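Local coordinates for esterase LipW (Mycobacterium marinum, PDB 3QH4), which probably hydrolyses ester bonds as a mycobacterial esterase of the alpha/beta hydrolase fold, with strict substrate selectivity, at residues His130-Pro133 / Ala134-Asp138. Residues are numbered along the deposited sequence; the frame is centred on the assembly and turned at random.
Sequences HPYP and AALHD
Pro131 and Ala134 close a tight turn that leads into helix 134-148 of the alpha/beta hydrolase fold. The peptide bond between Tyr132 and Pro133 is cis, and Pro133 at the third position makes this a type VI turn. The same residue is the helix N-cap. Two backbone hydrogen bonds join loop and helix. Ala134 N donates to Pro131 O at 2.9 Å, nearly straight at 169°. His137 N donates to Pro133 O, also at 2.9 Å, and begins the helical bonding. A water adds a third link: it donates to His130 O and accepts from Ala135 N, which satisfies a first-turn amide. Gln230 NE2 hydrogen-bonds to Tyr132 O.

Pro133 lies between two rings it touches, Tyr132 and His137. Pro133 CB lies over one face of the His137 imidazole in a CH-pi contact, 4.2 Å from the centroid. Pro133 CG is displaced toward His137 CE1, 3.5 Å away. His137 CG sits beside its own backbone N (chi1 -80°), which swings the imidazole back toward the proline. Pro133 CB also lies over the centre of the Tyr132 ring, as the cis bond allows.

Apolar contacts are few. His130 CB meets Ala134 CB at 3.7 Å. Leu136 CD2 approaches the Tyr132 ring obliquely, 4.2 Å from CE1.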
loop_
_atom_site.group_PDB
_atom_site.type_symbol
_atom_site.label_atom_id
_atom_site.label_comp_id
_atom_site.label_asym_id
_atom_site.label_seq_id
_atom_site.Cartn_x
_atom_site.Cartn_y
_atom_site.Cartn_z
ATOM N N HIS A 130 14.973 9.752 -4.142
ATOM C CA HIS A 130 14.390 9.408 -5.422
ATOM C C HIS A 130 12.912 9.788 -5.426
ATOM O O HIS A 130 12.050 8.943 -5.230
ATOM C CB HIS A 130 14.560 7.907 -5.697
ATOM C CG HIS A 130 15.977 7.446 -5.621
ATOM N ND1 HIS A 130 16.901 7.729 -6.605
ATOM C CD2 HIS A 130 16.646 6.760 -4.664
ATOM C CE1 HIS A 130 18.075 7.225 -6.266
ATOM N NE2 HIS A 130 17.951 6.628 -5.097
ATOM N N PRO A 131 12.628 11.071 -5.650
ATOM C CA PRO A 131 11.243 11.523 -5.620
ATOM C C PRO A 131 10.430 11.063 -6.826
ATOM O O PRO A 131 10.939 10.369 -7.742
ATOM C CB PRO A 131 11.363 13.059 -5.586
ATOM C CG PRO A 131 12.741 13.403 -5.885
ATOM C CD PRO A 131 13.592 12.168 -5.881
ATOM N N TYR A 132 9.157 11.425 -6.831
ATOM C CA TYR A 132 8.286 11.175 -7.986
ATOM C C TYR A 132 9.031 11.579 -9.275
ATOM O O TYR A 132 9.681 12.635 -9.303
ATOM C CB TYR A 132 7.030 12.014 -7.832
ATOM C CG TYR A 132 6.186 12.005 -9.060
ATOM C CD1 TYR A 132 5.297 10.952 -9.297
ATOM C CD2 TYR A 132 6.338 12.992 -10.045
ATOM C CE1 TYR A 132 4.555 10.910 -10.492
ATOM C CE2 TYR A 132 5.580 12.979 -11.194
ATOM C CZ TYR A 132 4.687 11.943 -11.414
ATOM O OH TYR A 132 3.943 11.924 -12.601
ATOM N N PRO A 133 8.966 10.748 -10.333
ATOM C CA PRO A 133 8.216 9.501 -10.478
ATOM C C PRO A 133 9.036 8.213 -10.280
ATOM O O PRO A 133 8.698 7.213 -10.884
ATOM C CB PRO A 133 7.768 9.582 -11.949
ATOM C CG PRO A 133 9.021 10.187 -12.636
ATOM C CD PRO A 133 9.556 11.185 -11.627
ATOM N N ALA A 134 10.085 8.206 -9.457
ATOM C CA ALA A 134 10.980 7.044 -9.430
ATOM C C ALA A 134 10.285 5.739 -9.002
ATOM O O ALA A 134 10.371 4.722 -9.686
ATOM C CB ALA A 134 12.225 7.330 -8.547
ATOM N N ALA A 135 9.583 5.776 -7.868
ATOM C CA ALA A 135 8.888 4.583 -7.369
ATOM C C ALA A 135 7.807 4.130 -8.344
ATOM O O ALA A 135 7.620 2.930 -8.555
ATOM C CB ALA A 135 8.270 4.841 -5.981
ATOM N N LEU A 136 7.064 5.072 -8.923
ATOM C CA LEU A 136 6.028 4.696 -9.885
ATOM C C LEU A 136 6.679 4.030 -11.101
ATOM O O LEU A 136 6.202 3.005 -11.588
ATOM C CB LEU A 136 5.244 5.934 -10.296
ATOM C CG LEU A 136 4.119 5.696 -11.288
ATOM C CD1 LEU A 136 3.121 4.599 -10.785
ATOM C CD2 LEU A 136 3.443 7.036 -11.506
ATOM N N HIS A 137 7.804 4.577 -11.566
ATOM C CA HIS A 137 8.536 3.919 -12.640
ATOM C C HIS A 137 8.926 2.489 -12.276
ATOM O O HIS A 137 8.830 1.596 -13.125
ATOM C CB HIS A 137 9.778 4.691 -13.039
ATOM C CG HIS A 137 9.508 5.849 -13.940
ATOM N ND1 HIS A 137 10.392 6.902 -14.071
ATOM C CD2 HIS A 137 8.463 6.125 -14.752
ATOM C CE1 HIS A 137 9.905 7.773 -14.938
ATOM N NE2 HIS A 137 8.740 7.324 -15.370
ATOM N N ASP A 138 9.374 2.291 -11.034
ATOM C CA ASP A 138 9.760 0.956 -10.562
ATOM C C ASP A 138 8.553 0.030 -10.550
ATOM O O ASP A 138 8.645 -1.124 -10.990
ATOM C CB ASP A 138 10.360 1.025 -9.150
ATOM C CG ASP A 138 11.720 1.739 -9.125
ATOM O OD1 ASP A 138 12.282 2.007 -10.206
ATOM O OD2 ASP A 138 12.210 2.012 -8.018
HETATM O O HOH W 1 9.490 7.922 -5.953
#